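Side-chain contacts in lantibiotic dehydratase (Microbispora corallina, PDB 5EHK), which probably uses glutamyl-tRNA to dehydrate serine and threonine residues in the precursor peptide of the lantibiotic NAI-107: residues V237-G242 and Q255-R260; G251-S256 and G270-M275; R383-R388 and F520-A525; E474-I479 and A761-G766; E952-S957 and R1094-L1099. One frame throughout, in Å; residues are numbered along the deposited sequence.

Interaction 1: residues V237-G242 and Q255-R260; sequences VAEILG and QSVAQR
Ile240 and Val257 meet where helix 235-243 comes closest to helix 250-260 within these two segments, their CA atoms 7.0 Å apart. The apolar part of the contact is built from few atoms. Ile240 CG1 rests 4.0 Å from Val257 CG2, and the two side chains cross at about a right angle, so a methylene is met by a single methyl and the chains do not run alongside each other. Each touching atom is the branch that lies beside its own backbone N; in Ile240 this follows from chi1 of -74°, which turns CG1 towards the valine. A looser touch adds to it: Glu239 CG approaches the same Val257 methyl at 4.4 Å, using the aliphatic part of the glutamate.

The polar part is weaker. Glu239 leaves its helix with CG anti to the backbone N and then bends at chi2 (79°), which brings OE1 to 4.5 Å from Arg260 NE. The charges are opposite but stop short of a salt bridge, so any attraction is probably modest, and no hydrogen bond joins the segments.

Beyond Val257, Ile240 also packs on Leu271, Leu272 and Met275 of helix 267-278. Three short helices closing on a shared apolar centre, with short strands on either side in sequence, are consistent with the winged-helix, PqqD-like leader-recognition element known from lantibiotic dehydratases.

Interaction 2: residues G251-S256 and G270-M275; sequences GRLAQS and GLLADM
Leu272 gives up the most surface here and is met by two residues of helix 250-260, Leu253 and Ala254. Its chi1 of -63° sets CG anti to the carbonyl carbon, and from there both methyls of the fork reach the facing helix. Each methyl has work to do. CD1 lies 3.7 Å from Ala254 CB, while CD2 lies 3.7 Å from Leu253 CD2.

Leu253 comes second. Its CG is anti to the backbone N (chi1 176°), which carries CD2 out to the leucine opposite, and the two side chains cross obliquely. That one methyl sits almost evenly against the fork of Leu272, since Leu253 CD2 is also 3.8 Å from Leu272 CD1. Leu253 also touches Ala243 of helix 235-243, and Leu272 packs on Ile240 of that helix and on Leu281 of the strand that follows its own helix.

Ala254, the third, offers just CB. Such a short side chain lets the helices approach, with the CA atoms of Ala254 and Leu272 7.4 Å apart, and the same residue also touches Val268 and Thr269 in the first turn of helix 267-278.

No hydrogen bond or charge pair crosses between the segments. All three side chains are buried and aliphatic, so this helix pairing rests on methyl-to-methyl packing and the exclusion of water, with shape setting how the pieces fit.

Interaction 3: residues R383-R388 and F520-A525; sequences RTEIER and FRVVLA
Phe520, just ahead of strand 521-524, meets Glu385 of helix 380-395 with the far end of its ring. CZ lies 4.1 Å from Glu385 CB, which sits at the ring edge, near its plane. Phe520 CG stands between the backbone N and the carbonyl carbon (chi1 69°), and this swings the ring towards the helix, where it also touches Val381 and Val382.

Two residues on, Val522 likewise points towards the helix and divides its methyls between two helix residues. CG2 packs 3.8 Å from Glu385 CG, the two side chains sliding past each other in opposite directions; the same methyl lies in the plane of the Phe520 ring, at its edge. CG1 meets Ile386 CG1 at 4.1 Å, those side chains crossing at about a right angle. Val505 of strand 500-508, a sheet neighbour of strand 521-524, touches both Ile386 and Val522.

Glu385 thus presents its methylenes to the apolar side chains, while its bend at chi2 (57°) turns the carboxylate aside. OE2 is hydrogen-bonded to Thr685 OG1 and Arg684 N, so the buried acid has polar partners and its hydrocarbon part can serve as packing between helix and sheet.

Interaction 4: residues E474-I479 and A761-G766; sequences EREIVI and AQQVAG
Arg475 and Gln763 put their polar ends side by side, NH1 3.1 Å from NE2, yet this is not a hydrogen bond, since both atoms are donors. Both share an acceptor, Glu768 OE1, which forms a salt bridge with Arg475 NH1 and accepts a hydrogen bond from Gln763 NE2; this probably accounts for the two donors lying so close.

Both side chains are stretched out to get there. Arg475 starts with CG beside the backbone N (chi1 -65°) and stays extended from CG to NE. Gln763 takes the other course, CG anti to the backbone N at chi1 -176°, and then also runs straight. The two cross at about a right angle, with the guanidinium and amide planes 86° apart, so the flat groups do not stack. The amide lies against the arginine's aliphatic stem as well: Gln763 NE2 is 4.0 Å from Arg475 CD, and Gln763 OE1 is 4.1 Å from that same CD.

The strands involved, 476-479 and 760-763, are not paired with each other. The first runs parallel to strand 676-682 and the second antiparallel to strand 685-693, and those two form an antiparallel hairpin between them. Long side chains therefore bridge the CA separation of 9.0 Å between Arg475 and Gln763.

The guanidinium has a second hold, with NH2 hydrogen-bonded to Asn722 O. Glu476, also extended, brings OE2 to 4.2 Å from Gln763 OE1 without bonding to it; its OE1 makes a long, weak ion pair with Arg681. Gln763 packs in addition on Pro690 and Trp692 of strand 685-693.

Interaction 5: residues E952-S957 and R1094-L1099; sequences EVTAIS and RSVLGL
Thr954 OG1 is hydrogen-bonded to Leu950 O one turn back in its own helix, so the hydroxyl has a partner there, and it is the threonine's carbons, CB and CG2, that meet Val1096. The setting is a helix-to-helix packing in the largely helical C-terminal part of the chain, which by family is probably the elimination domain: helix 950-965 lies against helix 1090-1109, the last helix of the chain. They come close, with the CA atoms of Ala955 and Val1096 5.7 Å apart, a separation that a small residue such as alanine permits.

One methyl carries most of the contact. Val1096 CG1 is anti to its backbone N (chi1 -179°), and in that position it projects towards two neighbouring residues of the other helix. It lies 3.7 Å from Thr954 CG2, the valine and threonine side chains crossing at about a right angle, and Thr954 CB is just as near. It also approaches the main chain, 3.6 Å from Ala955 N, with Ala955 CB a little farther away at 4.2 Å. The threonine methyl is brought there by chi1 of -58°, which places CG2 anti to the backbone N and OG1 beside it.

Other parts of the domain close round the pair: Thr954 also touches Cys1082 and Leu1085 of helix 1068-1085, and Ala955 touches Ile1021. No hydrogen bond joins the segments. A turn further on, Leu1099 CB stands 4.6 Å from Ala955 CB, and that same alanine methyl lies 4.1 Å from Val1096 O.

In the fold
Interactions 1 and 2 belong to one cluster: both use helix 250-260, and Ile240 CG2 of the first touches Leu272 CD2 of the second at 3.5 Å. Interactions 3 and 4, centres about 15 Å apart, sit in the strand-rich region on the other side of the chain's centre from interaction 1, and meet where Val523 CG2 packs 3.9 Å from Ala765 CB. Interaction 5 stands alone in the C-terminal part of the chain, its nearest atoms about 37 Å from those of interaction 4. The buried helix pairings are mainly aliphatic; helix against strand in interaction 3 buries a hydrogen-bonded glutamate; the partly buried interaction 4 is polar.

Interaction 1: residues V237-G242 and Q255-R260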
# COMPACT_ATOMS: atom_id res chain seq x y z
N VAL A 237 26.59 -1.46 38.68
CA VAL A 237 25.99 -2.13 37.54
C VAL A 237 26.77 -1.89 36.24
O VAL A 237 27.03 -2.85 35.50
CB VAL A 237 24.49 -1.70 37.38
CG1 VAL A 237 23.97 -1.99 35.98
CG2 VAL A 237 23.61 -2.35 38.45
N ALA A 238 27.17 -0.65 35.98
CA ALA A 238 27.90 -0.33 34.74
C ALA A 238 29.31 -0.93 34.71
O ALA A 238 29.76 -1.41 33.65
CB ALA A 238 27.95 1.15 34.51
N GLU A 239 29.98 -0.92 35.86
CA GLU A 239 31.32 -1.51 36.00
C GLU A 239 31.29 -3.01 35.78
O GLU A 239 32.22 -3.59 35.19
CB GLU A 239 31.88 -1.21 37.39
CG GLU A 239 33.33 -1.63 37.57
CD GLU A 239 34.31 -0.66 36.95
OE1 GLU A 239 33.90 0.48 36.65
OE2 GLU A 239 35.49 -1.03 36.74
N ILE A 240 30.23 -3.65 36.26
CA ILE A 240 30.08 -5.08 36.13
C ILE A 240 29.97 -5.41 34.65
O ILE A 240 30.74 -6.22 34.11
CB ILE A 240 28.83 -5.57 36.89
CG1 ILE A 240 29.10 -5.57 38.40
CG2 ILE A 240 28.44 -6.96 36.43
CD1 ILE A 240 27.93 -5.95 39.26
N LEU A 241 29.03 -4.73 33.99
CA LEU A 241 28.78 -4.97 32.58
C LEU A 241 30.01 -4.73 31.70
O LEU A 241 30.26 -5.48 30.77
CB LEU A 241 27.60 -4.13 32.09
CG LEU A 241 26.25 -4.55 32.68
CD1 LEU A 241 25.10 -3.68 32.14
CD2 LEU A 241 25.98 -6.03 32.47
N GLY A 242 30.80 -3.71 32.00
CA GLY A 242 31.98 -3.43 31.20
C GLY A 242 33.08 -4.45 31.38
O GLY A 242 33.76 -4.82 30.43
N GLN A 255 35.20 -9.89 43.00
CA GLN A 255 36.21 -9.38 43.92
C GLN A 255 36.76 -8.02 43.49
O GLN A 255 36.94 -7.13 44.33
CB GLN A 255 37.36 -10.39 44.11
CG GLN A 255 37.29 -11.17 45.43
CD GLN A 255 37.95 -12.55 45.32
OE1 GLN A 255 38.75 -12.80 44.41
NE2 GLN A 255 37.60 -13.44 46.24
N SER A 256 37.00 -7.85 42.20
CA SER A 256 37.49 -6.58 41.70
C SER A 256 36.49 -5.45 41.93
O SER A 256 36.86 -4.37 42.40
CB SER A 256 37.87 -6.69 40.24
OG SER A 256 38.99 -7.54 40.14
N VAL A 257 35.21 -5.71 41.64
CA VAL A 257 34.14 -4.73 41.83
C VAL A 257 33.99 -4.34 43.31
O VAL A 257 33.72 -3.19 43.64
CB VAL A 257 32.78 -5.22 41.25
CG1 VAL A 257 31.67 -4.21 41.54
CG2 VAL A 257 32.89 -5.45 39.75
N ALA A 258 34.17 -5.32 44.18
CA ALA A 258 34.13 -5.07 45.62
C ALA A 258 35.24 -4.12 46.06
O ALA A 258 35.03 -3.27 46.93
CB ALA A 258 34.25 -6.38 46.37
N GLN A 259 36.43 -4.29 45.48
CA GLN A 259 37.56 -3.41 45.79
C GLN A 259 37.29 -1.98 45.34
O GLN A 259 37.12 -1.08 46.17
CB GLN A 259 38.84 -3.94 45.14
CG GLN A 259 39.43 -5.15 45.83
CD GLN A 259 40.77 -5.55 45.23
OE1 GLN A 259 41.06 -5.21 44.08
NE2 GLN A 259 41.59 -6.25 46.01
N ARG A 260 37.25 -1.80 44.02
CA ARG A 260 36.99 -0.52 43.36
C ARG A 260 35.91 0.32 44.04
O ARG A 260 36.05 1.52 44.21
CB ARG A 260 36.65 -0.74 41.87
CG ARG A 260 35.82 0.37 41.22
CD ARG A 260 36.70 1.46 40.60
NE ARG A 260 35.91 2.59 40.11
CZ ARG A 260 35.40 3.53 40.90
NH1 ARG A 260 35.59 3.48 42.21
NH2 ARG A 260 34.69 4.53 40.39

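Interaction 2: residues G251-S256 and G270-M275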
# COMPACT_ATOMS: atom_id res chain seq x y z
N GLY A 251 33.95 -15.12 39.93
CA GLY A 251 34.58 -14.87 41.22
C GLY A 251 35.57 -13.73 41.16
O GLY A 251 35.42 -12.76 41.90
N ARG A 252 36.55 -13.81 40.26
CA ARG A 252 37.53 -12.74 40.08
C ARG A 252 36.83 -11.42 39.77
O ARG A 252 37.28 -10.35 40.19
CB ARG A 252 38.52 -13.10 38.95
CG ARG A 252 39.32 -14.37 39.19
CD ARG A 252 40.21 -14.79 38.01
NE ARG A 252 41.07 -15.92 38.39
CZ ARG A 252 42.11 -16.36 37.68
NH1 ARG A 252 42.44 -15.78 36.53
NH2 ARG A 252 42.83 -17.39 38.12
N LEU A 253 35.72 -11.50 39.04
CA LEU A 253 34.93 -10.31 38.71
C LEU A 253 34.33 -9.69 39.97
O LEU A 253 34.43 -8.48 40.18
CB LEU A 253 33.82 -10.66 37.72
CG LEU A 253 32.88 -9.50 37.38
CD1 LEU A 253 33.54 -8.53 36.46
CD2 LEU A 253 31.57 -9.99 36.76
N ALA A 254 33.69 -10.52 40.79
CA ALA A 254 33.00 -10.04 41.98
C ALA A 254 33.95 -9.42 43.00
O ALA A 254 33.56 -8.53 43.76
CB ALA A 254 32.19 -11.16 42.62
N GLN A 255 35.20 -9.89 43.00
CA GLN A 255 36.21 -9.38 43.92
C GLN A 255 36.76 -8.02 43.49
O GLN A 255 36.94 -7.13 44.33
CB GLN A 255 37.36 -10.39 44.11
CG GLN A 255 37.29 -11.17 45.43
CD GLN A 255 37.95 -12.55 45.32
OE1 GLN A 255 38.75 -12.80 44.41
NE2 GLN A 255 37.60 -13.44 46.24
N SER A 256 37.00 -7.85 42.20
CA SER A 256 37.49 -6.58 41.70
C SER A 256 36.49 -5.45 41.93
O SER A 256 36.86 -4.37 42.40
CB SER A 256 37.87 -6.69 40.24
OG SER A 256 38.99 -7.54 40.14
N GLY A 270 25.91 -11.26 45.05
CA GLY A 270 24.46 -11.30 44.99
C GLY A 270 23.92 -10.37 43.91
O GLY A 270 22.80 -10.55 43.41
N LEU A 271 24.73 -9.38 43.55
CA LEU A 271 24.40 -8.48 42.45
C LEU A 271 24.59 -9.21 41.12
O LEU A 271 23.71 -9.19 40.27
CB LEU A 271 25.25 -7.21 42.51
CG LEU A 271 24.74 -6.09 41.62
CD1 LEU A 271 23.21 -6.07 41.63
CD2 LEU A 271 25.30 -4.75 42.06
N LEU A 272 25.74 -9.86 40.96
CA LEU A 272 25.98 -10.71 39.80
C LEU A 272 24.85 -11.74 39.62
O LEU A 272 24.49 -12.08 38.48
CB LEU A 272 27.32 -11.43 39.91
CG LEU A 272 28.60 -10.59 39.94
CD1 LEU A 272 29.81 -11.49 39.76
CD2 LEU A 272 28.60 -9.52 38.88
N ALA A 273 24.31 -12.22 40.74
CA ALA A 273 23.26 -13.23 40.76
C ALA A 273 21.91 -12.68 40.30
O ALA A 273 21.19 -13.33 39.56
CB ALA A 273 23.14 -13.84 42.13
N ASP A 274 21.54 -11.51 40.82
CA ASP A 274 20.34 -10.80 40.36
C ASP A 274 20.42 -10.48 38.86
O ASP A 274 19.43 -10.55 38.14
CB ASP A 274 20.20 -9.48 41.11
CG ASP A 274 19.68 -9.67 42.49
OD1 ASP A 274 19.05 -10.72 42.73
OD2 ASP A 274 19.93 -8.77 43.33
N MET A 275 21.62 -10.12 38.42
CA MET A 275 21.84 -9.76 37.02
C MET A 275 21.73 -10.97 36.12
O MET A 275 21.11 -10.91 35.06
CB MET A 275 23.21 -9.09 36.84
CG MET A 275 23.29 -7.68 37.37
SD MET A 275 24.93 -6.99 37.10
CE MET A 275 24.50 -5.37 36.53

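Interaction 3: residues R383-R388 and F520-A525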
# COMPACT_ATOMS: atom_id res chain seq x y z
N ARG A 383 22.70 -36.77 -9.76
CA ARG A 383 23.38 -35.55 -9.33
C ARG A 383 23.32 -34.45 -10.40
O ARG A 383 23.17 -33.27 -10.09
CB ARG A 383 24.84 -35.84 -9.00
CG ARG A 383 25.62 -34.66 -8.45
CD ARG A 383 27.09 -34.80 -8.78
NE ARG A 383 27.96 -34.42 -7.67
CZ ARG A 383 28.83 -35.23 -7.08
NH1 ARG A 383 28.96 -36.49 -7.48
NH2 ARG A 383 29.59 -34.78 -6.09
N THR A 384 23.40 -34.83 -11.66
CA THR A 384 23.33 -33.86 -12.75
C THR A 384 21.91 -33.34 -12.98
O THR A 384 21.73 -32.20 -13.40
CB THR A 384 23.95 -34.45 -14.03
OG1 THR A 384 25.37 -34.46 -13.85
CG2 THR A 384 23.61 -33.61 -15.28
N GLU A 385 20.91 -34.18 -12.71
CA GLU A 385 19.52 -33.77 -12.87
C GLU A 385 19.25 -32.67 -11.86
O GLU A 385 18.85 -31.57 -12.22
CB GLU A 385 18.56 -34.96 -12.67
CG GLU A 385 17.09 -34.70 -13.04
CD GLU A 385 16.85 -34.24 -14.50
OE1 GLU A 385 17.24 -34.94 -15.46
OE2 GLU A 385 16.24 -33.16 -14.68
N ILE A 386 19.53 -32.98 -10.60
CA ILE A 386 19.34 -32.04 -9.53
C ILE A 386 20.10 -30.75 -9.76
O ILE A 386 19.56 -29.68 -9.57
CB ILE A 386 19.75 -32.67 -8.21
CG1 ILE A 386 18.89 -33.92 -7.96
CG2 ILE A 386 19.64 -31.66 -7.07
CD1 ILE A 386 19.24 -34.65 -6.73
N GLU A 387 21.33 -30.83 -10.23
CA GLU A 387 22.06 -29.60 -10.52
C GLU A 387 21.40 -28.76 -11.61
O GLU A 387 21.45 -27.53 -11.55
CB GLU A 387 23.50 -29.88 -10.90
CG GLU A 387 24.27 -30.51 -9.77
CD GLU A 387 25.68 -30.89 -10.17
OE1 GLU A 387 26.02 -30.73 -11.36
OE2 GLU A 387 26.43 -31.37 -9.30
N ARG A 388 20.79 -29.41 -12.59
CA ARG A 388 20.18 -28.69 -13.70
C ARG A 388 18.84 -28.08 -13.24
O ARG A 388 18.40 -27.04 -13.72
CB ARG A 388 19.95 -29.62 -14.90
CG ARG A 388 21.20 -29.85 -15.78
CD ARG A 388 20.87 -30.46 -17.17
NE ARG A 388 20.58 -29.43 -18.18
CZ ARG A 388 20.76 -29.58 -19.49
NH1 ARG A 388 21.20 -30.72 -19.99
NH2 ARG A 388 20.47 -28.57 -20.31
N PHE A 520 14.07 -42.51 -14.28
CA PHE A 520 13.75 -42.05 -12.94
C PHE A 520 13.15 -40.66 -13.01
O PHE A 520 13.19 -39.97 -14.04
CB PHE A 520 14.99 -42.01 -12.04
CG PHE A 520 15.98 -40.95 -12.42
CD1 PHE A 520 15.95 -39.71 -11.80
CD2 PHE A 520 16.92 -41.18 -13.40
CE1 PHE A 520 16.83 -38.74 -12.16
CE2 PHE A 520 17.82 -40.20 -13.75
CZ PHE A 520 17.77 -38.98 -13.14
N ARG A 521 12.57 -40.25 -11.89
CA ARG A 521 12.07 -38.90 -11.74
C ARG A 521 12.69 -38.29 -10.49
O ARG A 521 12.83 -38.98 -9.48
CB ARG A 521 10.54 -38.91 -11.65
CG ARG A 521 9.83 -38.30 -12.85
CD ARG A 521 10.25 -38.97 -14.12
NE ARG A 521 9.33 -38.71 -15.23
CZ ARG A 521 9.53 -39.16 -16.47
NH1 ARG A 521 10.61 -39.87 -16.74
NH2 ARG A 521 8.65 -38.90 -17.43
N VAL A 522 13.09 -37.02 -10.55
CA VAL A 522 13.39 -36.28 -9.32
C VAL A 522 12.23 -35.34 -8.97
O VAL A 522 11.84 -34.49 -9.78
CB VAL A 522 14.64 -35.42 -9.45
CG1 VAL A 522 14.91 -34.69 -8.12
CG2 VAL A 522 15.82 -36.26 -9.83
N VAL A 523 11.66 -35.50 -7.78
CA VAL A 523 10.52 -34.68 -7.40
C VAL A 523 10.91 -33.73 -6.26
O VAL A 523 11.29 -34.18 -5.17
CB VAL A 523 9.33 -35.57 -7.00
CG1 VAL A 523 8.14 -34.73 -6.52
CG2 VAL A 523 8.93 -36.43 -8.17
N LEU A 524 10.88 -32.42 -6.51
CA LEU A 524 11.22 -31.44 -5.47
C LEU A 524 10.22 -31.57 -4.34
O LEU A 524 9.02 -31.47 -4.56
CB LEU A 524 11.21 -30.02 -6.01
CG LEU A 524 12.51 -29.49 -6.61
CD1 LEU A 524 13.28 -30.57 -7.36
CD2 LEU A 524 12.19 -28.35 -7.56
N ALA A 525 10.72 -31.80 -3.13
CA ALA A 525 9.86 -32.17 -2.01
C ALA A 525 9.12 -30.95 -1.49
O ALA A 525 9.60 -29.82 -1.64
CB ALA A 525 10.68 -32.81 -0.92

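Interaction 4: residues E474-I479 and A761-G766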
# COMPACT_ATOMS: atom_id res chain seq x y z
N GLU A 474 -4.30 -33.90 -19.17
CA GLU A 474 -3.01 -34.32 -18.61
C GLU A 474 -2.73 -33.78 -17.19
O GLU A 474 -3.00 -32.62 -16.90
CB GLU A 474 -1.89 -33.85 -19.52
CG GLU A 474 -1.91 -34.43 -20.92
CD GLU A 474 -1.02 -33.65 -21.88
OE1 GLU A 474 -0.77 -32.44 -21.62
OE2 GLU A 474 -0.54 -34.23 -22.88
N ARG A 475 -2.16 -34.61 -16.33
CA ARG A 475 -1.87 -34.21 -14.96
C ARG A 475 -0.49 -33.58 -14.83
O ARG A 475 -0.13 -33.11 -13.75
CB ARG A 475 -1.88 -35.42 -14.05
CG ARG A 475 -3.20 -36.08 -13.93
CD ARG A 475 -3.01 -37.48 -13.42
NE ARG A 475 -4.25 -38.03 -12.88
CZ ARG A 475 -4.36 -39.24 -12.36
NH1 ARG A 475 -3.31 -40.04 -12.30
NH2 ARG A 475 -5.52 -39.64 -11.89
N GLU A 476 0.29 -33.60 -15.91
CA GLU A 476 1.62 -33.02 -15.87
C GLU A 476 1.81 -32.32 -17.19
O GLU A 476 1.31 -32.77 -18.21
CB GLU A 476 2.68 -34.10 -15.66
CG GLU A 476 2.61 -34.80 -14.28
CD GLU A 476 3.82 -35.69 -13.95
OE1 GLU A 476 4.80 -35.71 -14.75
OE2 GLU A 476 3.78 -36.38 -12.90
N ILE A 477 2.51 -31.20 -17.16
CA ILE A 477 2.83 -30.46 -18.36
C ILE A 477 4.35 -30.45 -18.40
O ILE A 477 4.98 -30.56 -17.35
CB ILE A 477 2.19 -29.03 -18.32
CG1 ILE A 477 2.20 -28.37 -19.70
CG2 ILE A 477 2.87 -28.11 -17.30
CD1 ILE A 477 1.02 -28.76 -20.60
N VAL A 478 4.95 -30.41 -19.59
CA VAL A 478 6.40 -30.50 -19.71
C VAL A 478 6.99 -29.22 -20.26
O VAL A 478 6.61 -28.76 -21.33
CB VAL A 478 6.83 -31.65 -20.65
CG1 VAL A 478 8.34 -31.57 -20.94
CG2 VAL A 478 6.46 -33.01 -20.06
N ILE A 479 7.94 -28.64 -19.53
CA ILE A 479 8.54 -27.38 -19.93
C ILE A 479 9.97 -27.57 -20.41
O ILE A 479 10.72 -28.40 -19.89
CB ILE A 479 8.48 -26.32 -18.79
CG1 ILE A 479 9.37 -26.72 -17.61
CG2 ILE A 479 7.05 -26.13 -18.31
CD1 ILE A 479 9.43 -25.66 -16.49
N ALA A 761 -4.31 -31.80 -2.03
CA ALA A 761 -3.95 -33.18 -2.34
C ALA A 761 -2.87 -33.21 -3.40
O ALA A 761 -3.05 -32.65 -4.49
CB ALA A 761 -5.16 -33.94 -2.79
N GLN A 762 -1.76 -33.87 -3.10
CA GLN A 762 -0.72 -34.06 -4.10
C GLN A 762 -0.69 -35.50 -4.63
O GLN A 762 -0.89 -36.48 -3.89
CB GLN A 762 0.65 -33.70 -3.53
CG GLN A 762 1.09 -32.27 -3.77
CD GLN A 762 2.43 -31.96 -3.10
OE1 GLN A 762 3.27 -32.85 -2.89
NE2 GLN A 762 2.62 -30.70 -2.72
N GLN A 763 -0.47 -35.61 -5.94
CA GLN A 763 -0.17 -36.90 -6.52
C GLN A 763 1.18 -37.36 -5.99
O GLN A 763 2.15 -36.60 -6.03
CB GLN A 763 -0.17 -36.83 -8.04
CG GLN A 763 0.05 -38.20 -8.67
CD GLN A 763 -0.20 -38.21 -10.17
OE1 GLN A 763 0.15 -37.26 -10.89
NE2 GLN A 763 -0.79 -39.31 -10.66
N VAL A 764 1.20 -38.59 -5.47
CA VAL A 764 2.40 -39.22 -4.94
C VAL A 764 3.49 -39.40 -5.99
O VAL A 764 3.21 -39.76 -7.14
CB VAL A 764 2.04 -40.59 -4.36
CG1 VAL A 764 3.27 -41.26 -3.78
CG2 VAL A 764 0.97 -40.44 -3.32
N ALA A 765 4.73 -39.15 -5.59
CA ALA A 765 5.86 -39.23 -6.51
C ALA A 765 5.96 -40.64 -7.08
O ALA A 765 6.07 -41.62 -6.33
CB ALA A 765 7.15 -38.87 -5.77
N GLY A 766 5.89 -40.75 -8.40
CA GLY A 766 6.05 -42.04 -9.05
C GLY A 766 4.74 -42.69 -9.46
O GLY A 766 4.72 -43.59 -10.29

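Interaction 5: residues E952-S957 and R1094-L1099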
# COMPACT_ATOMS: atom_id res chain seq x y z
N GLU A 952 13.63 27.82 -17.89
CA GLU A 952 14.69 28.61 -18.48
C GLU A 952 15.55 29.29 -17.42
O GLU A 952 16.76 29.09 -17.39
CB GLU A 952 14.14 29.62 -19.49
CG GLU A 952 13.90 29.01 -20.87
CD GLU A 952 12.98 29.85 -21.74
OE1 GLU A 952 12.10 30.54 -21.19
OE2 GLU A 952 13.17 29.83 -22.98
N VAL A 953 14.93 30.05 -16.53
CA VAL A 953 15.70 30.78 -15.53
C VAL A 953 16.43 29.79 -14.62
O VAL A 953 17.52 30.10 -14.13
CB VAL A 953 14.84 31.78 -14.72
CG1 VAL A 953 13.99 32.62 -15.67
CG2 VAL A 953 13.96 31.05 -13.73
N THR A 954 15.87 28.59 -14.44
CA THR A 954 16.53 27.56 -13.64
C THR A 954 17.75 26.99 -14.36
O THR A 954 18.80 26.79 -13.75
CB THR A 954 15.57 26.44 -13.20
OG1 THR A 954 14.50 27.02 -12.43
CG2 THR A 954 16.28 25.41 -12.30
N ALA A 955 17.61 26.73 -15.66
CA ALA A 955 18.74 26.33 -16.49
C ALA A 955 19.82 27.41 -16.44
O ALA A 955 20.99 27.13 -16.20
CB ALA A 955 18.29 26.12 -17.92
N ILE A 956 19.39 28.66 -16.63
CA ILE A 956 20.28 29.79 -16.50
C ILE A 956 20.95 29.77 -15.14
O ILE A 956 22.16 29.95 -15.04
CB ILE A 956 19.53 31.10 -16.71
CG1 ILE A 956 18.96 31.17 -18.12
CG2 ILE A 956 20.41 32.30 -16.43
CD1 ILE A 956 18.04 32.35 -18.33
N SER A 957 20.18 29.51 -14.10
CA SER A 957 20.72 29.51 -12.74
C SER A 957 21.71 28.35 -12.52
O SER A 957 22.75 28.55 -11.91
CB SER A 957 19.60 29.49 -11.70
OG SER A 957 20.06 29.87 -10.42
N ARG A 1094 15.95 16.67 -13.77
CA ARG A 1094 16.81 16.05 -14.78
C ARG A 1094 16.66 16.70 -16.16
O ARG A 1094 17.65 16.84 -16.87
CB ARG A 1094 16.58 14.55 -14.86
CG ARG A 1094 17.66 13.75 -14.21
CD ARG A 1094 17.08 12.62 -13.36
NE ARG A 1094 15.92 12.04 -14.01
CZ ARG A 1094 14.97 11.39 -13.36
NH1 ARG A 1094 15.07 11.23 -12.05
NH2 ARG A 1094 13.93 10.89 -14.02
N SER A 1095 15.44 17.07 -16.53
CA SER A 1095 15.25 17.78 -17.79
C SER A 1095 15.96 19.12 -17.74
O SER A 1095 16.85 19.38 -18.55
CB SER A 1095 13.77 17.99 -18.08
OG SER A 1095 13.08 16.75 -18.07
N VAL A 1096 15.60 19.94 -16.75
CA VAL A 1096 16.13 21.29 -16.67
C VAL A 1096 17.65 21.26 -16.58
O VAL A 1096 18.32 22.11 -17.19
CB VAL A 1096 15.55 22.08 -15.47
CG1 VAL A 1096 16.13 23.48 -15.43
CG2 VAL A 1096 14.04 22.16 -15.58
N LEU A 1097 18.22 20.27 -15.88
CA LEU A 1097 19.68 20.20 -15.83
C LEU A 1097 20.24 19.74 -17.17
O LEU A 1097 21.32 20.17 -17.56
CB LEU A 1097 20.20 19.33 -14.68
CG LEU A 1097 20.27 19.95 -13.27
CD1 LEU A 1097 20.93 18.98 -12.30
CD2 LEU A 1097 20.98 21.27 -13.24
N GLY A 1098 19.50 18.88 -17.85
CA GLY A 1098 19.87 18.41 -19.17
C GLY A 1098 20.04 19.57 -20.14
O GLY A 1098 21.10 19.72 -20.75
N LEU A 1099 18.99 20.38 -20.27
CA LEU A 1099 19.01 21.57 -21.11
C LEU A 1099 20.31 22.34 -20.95
O LEU A 1099 20.96 22.69 -21.93
CB LEU A 1099 17.84 22.51 -20.79
CG LEU A 1099 16.45 22.32 -21.40
CD1 LEU A 1099 15.62 21.26 -20.70
CD2 LEU A 1099 15.74 23.64 -21.36